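Local coordinates for 3-oxoacyl-[acyl-carrier-protein] synthase 2 (Rickettsia rickettsii, PDB 4JGA) that probably catalyses the decarboxylative condensation of an acyl chain with malonyl-acyl-carrier-protein, the chain-lengthening step of bacterial fatty acid synthesis, at residues Thr122-Gly127 with Val206-Gly211; Ala101-Val106 with Ser169-Phe174. One frame throughout, in Å; residues are numbered along the deposited sequence.

Interaction 1: residues Thr122-Gly127 with Val206-Gly211; sequences TGLILG and VMIAGG
Met207 folds its thioether over the backbone of Gly123, its partner in the neighbouring strand, with SD 3.4 Å from Gly123 CA. The absence of a side chain on that glycine lets the sulfur settle so close. Bends at chi2 and chi3 (-71° and -68°) turn the chain from its own strand across to the other, where Met207 CE ends 3.6 Å from Ile125 CG1. Helix 187-200 packs on this face, where Ala195 touches both Met207 and Ala209.

On the other face, Leu124 and Ile208 lie side by side and point the same way, CG of Leu124 being 4.1 Å from CB of Ile208. Two residues along, on the same face, Leu126 packs against the neighbouring backbone more than against a side chain: its CD2 reaches Gly210 N at 3.5 Å. Thr122 and Val206 also lie alongside each other, but the hydroxyl of Thr122 is engaged outside the pair, with Trp111 and Ser118. Helix 163-172 and Phe174 pack on this face, with Val260 and Val262 of strand 257-265 beside it.

The two strands run parallel in the N-terminal half of the thiolase-type fold and are joined by five backbone hydrogen bonds. Gly123 N and Ile125 N donate to Val206 O and Ile208 O, the second bond being 2.8 Å long; Ile208 N and Gly210 N return to Gly123 O and Ile125 O, and Gly127 N closes the series on Gly210 O at 2.9 Å. CA-H groups also approach these carbonyl oxygens, as Ala209 CA does Ile125 O at 3.1 Å.

Hydrogen bonding between the two strands is thus confined to the main chain, while their side chains meet mainly through aliphatic groups and one thioether, which implies largely apolar packing toward the helices.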
loop_
_atom_site.group_PDB
_atom_site.type_symbol
_atom_site.label_atom_id
_atom_site.label_comp_id
_atom_site.label_asym_id
_atom_site.label_seq_id
_atom_site.Cartn_x
_atom_site.Cartn_y
_atom_site.Cartn_z
ATOM N N THR A 122 6.714 15.422 -10.100
ATOM C CA THR A 122 5.475 15.366 -9.361
ATOM C C THR A 122 5.060 13.922 -9.200
ATOM O O THR A 122 4.867 13.218 -10.176
ATOM C CB THR A 122 4.359 16.147 -10.084
ATOM O OG1 THR A 122 4.751 17.524 -10.217
ATOM C CG2 THR A 122 3.115 16.096 -9.254
ATOM N N GLY A 123 4.981 13.473 -7.950
ATOM C CA GLY A 123 4.621 12.122 -7.631
ATOM C C GLY A 123 3.331 12.073 -6.823
ATOM O O GLY A 123 2.753 13.091 -6.481
ATOM N N LEU A 124 2.916 10.849 -6.507
ATOM C CA LEU A 124 1.703 10.589 -5.741
ATOM C C LEU A 124 1.918 9.416 -4.742
ATOM O O LEU A 124 2.561 8.407 -5.071
ATOM C CB LEU A 124 0.541 10.219 -6.670
ATOM C CG LEU A 124 0.294 11.085 -7.915
ATOM C CD1 LEU A 124 1.119 10.589 -9.079
ATOM C CD2 LEU A 124 -1.181 11.074 -8.299
ATOM N N ILE A 125 1.325 9.569 -3.556
ATOM C CA ILE A 125 1.155 8.486 -2.599
ATOM C C ILE A 125 -0.263 8.597 -2.058
ATOM O O ILE A 125 -0.554 9.360 -1.112
ATOM C CB ILE A 125 2.173 8.505 -1.446
ATOM C CG1 ILE A 125 3.608 8.468 -1.991
ATOM C CG2 ILE A 125 1.963 7.285 -0.554
ATOM C CD1 ILE A 125 4.668 8.355 -0.901
ATOM N N LEU A 126 -1.134 7.845 -2.708
ATOM C CA LEU A 126 -2.547 7.851 -2.424
ATOM C C LEU A 126 -2.957 6.413 -2.056
ATOM O O LEU A 126 -2.610 5.450 -2.739
ATOM C CB LEU A 126 -3.373 8.397 -3.609
ATOM C CG LEU A 126 -3.144 9.841 -3.980
ATOM C CD1 LEU A 126 -3.758 10.159 -5.321
ATOM C CD2 LEU A 126 -3.730 10.736 -2.901
ATOM N N GLY A 127 -3.635 6.284 -0.919
ATOM C CA GLY A 127 -3.953 4.949 -0.402
ATOM C C GLY A 127 -5.391 4.773 0.026
ATOM O O GLY A 127 -6.217 5.704 -0.055
ATOM N N VAL A 206 7.029 17.918 -5.880
ATOM C CA VAL A 206 5.614 18.015 -5.465
ATOM C C VAL A 206 5.055 16.604 -5.284
ATOM O O VAL A 206 5.422 15.685 -6.018
ATOM C CB VAL A 206 4.789 18.767 -6.514
ATOM C CG1 VAL A 206 3.316 18.851 -6.111
ATOM C CG2 VAL A 206 5.367 20.154 -6.726
ATOM N N MET A 207 4.202 16.419 -4.271
ATOM C CA MET A 207 3.542 15.121 -4.062
ATOM C C MET A 207 2.070 15.300 -3.767
ATOM O O MET A 207 1.685 16.189 -3.028
ATOM C CB MET A 207 4.178 14.318 -2.941
ATOM C CG MET A 207 5.633 13.920 -3.185
ATOM S SD MET A 207 5.847 12.656 -4.460
ATOM C CE MET A 207 5.120 11.272 -3.640
ATOM N N ILE A 208 1.264 14.455 -4.397
ATOM C CA ILE A 208 -0.148 14.394 -4.131
ATOM C C ILE A 208 -0.327 13.229 -3.170
ATOM O O ILE A 208 0.016 12.068 -3.514
ATOM C CB ILE A 208 -0.939 14.104 -5.430
ATOM C CG1 ILE A 208 -0.512 15.022 -6.589
ATOM C CG2 ILE A 208 -2.408 14.252 -5.162
ATOM C CD1 ILE A 208 -0.397 16.502 -6.271
ATOM N N ALA A 209 -0.823 13.503 -1.971
ATOM C CA ALA A 209 -0.874 12.455 -0.959
ATOM C C ALA A 209 -2.107 12.432 -0.088
ATOM O O ALA A 209 -2.687 13.466 0.231
ATOM C CB ALA A 209 0.367 12.549 -0.079
ATOM N N GLY A 210 -2.476 11.233 0.336
ATOM C CA GLY A 210 -3.595 11.042 1.268
ATOM C C GLY A 210 -4.280 9.695 1.093
ATOM O O GLY A 210 -3.688 8.732 0.594
ATOM N N GLY A 211 -5.550 9.660 1.482
ATOM C CA GLY A 211 -6.306 8.428 1.601
ATOM C C GLY A 211 -7.769 8.608 1.272
ATOM O O GLY A 211 -8.343 9.721 1.364
#

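Interaction 2: residues Ala101-Val106 with Ser169-Phe174; sequences AATEAV and SIKYGF
Tyr172 reaches out from the end of helix 163-172 to Val106 and Thr103 of helix 93-109. Its CB stands over the centre of the Phe174 ring, 3.4 Å above the plane. With CG beside the backbone N (chi1 -64°), the ring turns one face to Val106, whose CG1 sits 3.8 Å from the centroid and only 12° off the normal, a CH-pi contact. CE1 and CZ of Tyr172 meet this methyl, and CE2 meets Val106 CG2. Lys171 CG lies against the opposite face, toward the rim. At the tip, Tyr172 OH comes 3.4 Å from Thr103 CG2.

Both helices belong to the N-terminal half of the thiolase-type fold and pack on the same face of its sheet; the positive phi of Gly173 (71°) turns the chain out of its helix and brings the Phe174 ring back against Tyr172 CB. There Val106 CG2 meets the edge of the Phe174 ring, 4.1 Å from CE2. Beyond the rings, the extended Lys171 chain crosses Thr103 and its NZ donates to Thr103 OG1 at 2.9 Å. That hydroxyl also bonds Val99 O, while the ammonium also donates to Phe79 O, its stronger partner.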
loop_
_atom_site.group_PDB
_atom_site.type_symbol
_atom_site.label_atom_id
_atom_site.label_comp_id
_atom_site.label_asym_id
_atom_site.label_seq_id
_atom_site.Cartn_x
_atom_site.Cartn_y
_atom_site.Cartn_z
ATOM N N ALA A 101 -11.283 14.438 -4.086
ATOM C CA ALA A 101 -10.462 15.163 -3.122
ATOM C C ALA A 101 -9.127 15.646 -3.763
ATOM O O ALA A 101 -8.668 16.760 -3.513
ATOM C CB ALA A 101 -10.206 14.320 -1.888
ATOM N N ALA A 102 -8.521 14.820 -4.588
ATOM C CA ALA A 102 -7.262 15.171 -5.215
ATOM C C ALA A 102 -7.458 16.308 -6.222
ATOM O O ALA A 102 -6.618 17.174 -6.340
ATOM C CB ALA A 102 -6.664 13.977 -5.904
ATOM N N THR A 103 -8.586 16.289 -6.918
ATOM C CA THR A 103 -8.894 17.329 -7.891
ATOM C C THR A 103 -9.015 18.685 -7.160
ATOM O O THR A 103 -8.377 19.661 -7.566
ATOM C CB THR A 103 -10.173 17.012 -8.674
ATOM O OG1 THR A 103 -9.956 15.828 -9.471
ATOM C CG2 THR A 103 -10.557 18.198 -9.564
ATOM N N GLU A 104 -9.751 18.701 -6.057
ATOM C CA GLU A 104 -9.830 19.887 -5.241
ATOM C C GLU A 104 -8.417 20.352 -4.739
ATOM O O GLU A 104 -8.065 21.543 -4.840
ATOM C CB GLU A 104 -10.780 19.665 -4.055
ATOM C CG GLU A 104 -10.951 20.944 -3.227
ATOM C CD GLU A 104 -11.797 20.800 -1.978
ATOM O OE1 GLU A 104 -12.160 19.678 -1.580
ATOM O OE2 GLU A 104 -12.064 21.869 -1.349
ATOM N N ALA A 105 -7.611 19.418 -4.211
ATOM C CA ALA A 105 -6.292 19.760 -3.715
ATOM C C ALA A 105 -5.389 20.315 -4.810
ATOM O O ALA A 105 -4.729 21.328 -4.615
ATOM C CB ALA A 105 -5.630 18.568 -3.063
ATOM N N VAL A 106 -5.353 19.643 -5.954
ATOM C CA VAL A 106 -4.513 20.072 -7.040
ATOM C C VAL A 106 -4.938 21.472 -7.516
ATOM O O VAL A 106 -4.100 22.347 -7.616
ATOM C CB VAL A 106 -4.528 19.088 -8.220
ATOM C CG1 VAL A 106 -3.868 19.718 -9.445
ATOM C CG2 VAL A 106 -3.802 17.828 -7.833
ATOM N N SER A 169 -2.804 10.533 -11.684
ATOM C CA SER A 169 -1.611 10.704 -12.512
ATOM C C SER A 169 -1.999 10.977 -13.964
ATOM O O SER A 169 -1.460 11.860 -14.623
ATOM C CB SER A 169 -0.709 9.454 -12.400
ATOM O OG SER A 169 0.272 9.381 -13.432
ATOM N N ILE A 170 -2.936 10.194 -14.463
ATOM C CA ILE A 170 -3.395 10.357 -15.833
ATOM C C ILE A 170 -4.082 11.708 -16.027
ATOM O O ILE A 170 -3.850 12.374 -16.989
ATOM C CB ILE A 170 -4.333 9.221 -16.223
ATOM C CG1 ILE A 170 -3.519 7.911 -16.297
ATOM C CG2 ILE A 170 -5.074 9.542 -17.560
ATOM C CD1 ILE A 170 -4.391 6.661 -16.287
ATOM N N LYS A 171 -4.921 12.094 -15.077
ATOM C CA LYS A 171 -5.645 13.316 -15.183
ATOM C C LYS A 171 -4.699 14.483 -15.359
ATOM O O LYS A 171 -4.957 15.342 -16.201
ATOM C CB LYS A 171 -6.490 13.554 -13.925
ATOM C CG LYS A 171 -7.400 14.777 -14.049
ATOM C CD LYS A 171 -8.568 14.748 -13.050
ATOM C CE LYS A 171 -9.489 15.953 -13.250
ATOM N NZ LYS A 171 -10.600 15.923 -12.251
ATOM N N TYR A 172 -3.626 14.553 -14.555
ATOM C CA TYR A 172 -2.757 15.732 -14.584
ATOM C C TYR A 172 -1.405 15.525 -15.276
ATOM O O TYR A 172 -0.598 16.439 -15.336
ATOM C CB TYR A 172 -2.564 16.291 -13.163
ATOM C CG TYR A 172 -3.867 16.774 -12.594
ATOM C CD1 TYR A 172 -4.450 17.959 -13.050
ATOM C CD2 TYR A 172 -4.522 16.063 -11.598
ATOM C CE1 TYR A 172 -5.666 18.403 -12.534
ATOM C CE2 TYR A 172 -5.721 16.514 -11.069
ATOM C CZ TYR A 172 -6.299 17.666 -11.547
ATOM O OH TYR A 172 -7.483 18.092 -11.005
ATOM N N GLY A 173 -1.155 14.342 -15.807
ATOM C CA GLY A 173 0.165 14.048 -16.344
ATOM C C GLY A 173 1.298 13.889 -15.304
ATOM O O GLY A 173 2.458 14.018 -15.666
ATOM N N PHE A 174 1.001 13.614 -14.039
ATOM C CA PHE A 174 2.057 13.539 -13.036
ATOM C C PHE A 174 2.810 12.221 -13.198
ATOM O O PHE A 174 2.234 11.137 -13.068
ATOM C CB PHE A 174 1.491 13.661 -11.641
ATOM C CG PHE A 174 0.800 14.961 -11.355
ATOM C CD1 PHE A 174 1.141 16.148 -11.994
ATOM C CD2 PHE A 174 -0.155 15.008 -10.356
ATOM C CE1 PHE A 174 0.524 17.361 -11.672
ATOM C CE2 PHE A 174 -0.805 16.197 -10.046
ATOM C CZ PHE A 174 -0.462 17.384 -10.704
#

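Phe174 joins the two contacts: its CG lies 3.3 Å from Thr122 CG2 and its CE2 3.7 Å from Ile208 CG1, so the ring of interaction 2 rests on both strands of interaction 1. Val106 reaches the same isoleucine, with Val106 CG2 4.0 Å from Ile208 CD1, and Ser169 N lies 3.8 Å from Leu124 CD2. The four segments alternate along the chain, and the centres of the contacts are about 9 Å apart. The bound potassium ion, held by residues that include Asn324 and Glu372, lies about 13 Å from Gly210, too far for direct contact. Segment 169-174 also reaches the second subunit, Ser169 packing on its Ala289 and Ile170 on its His291.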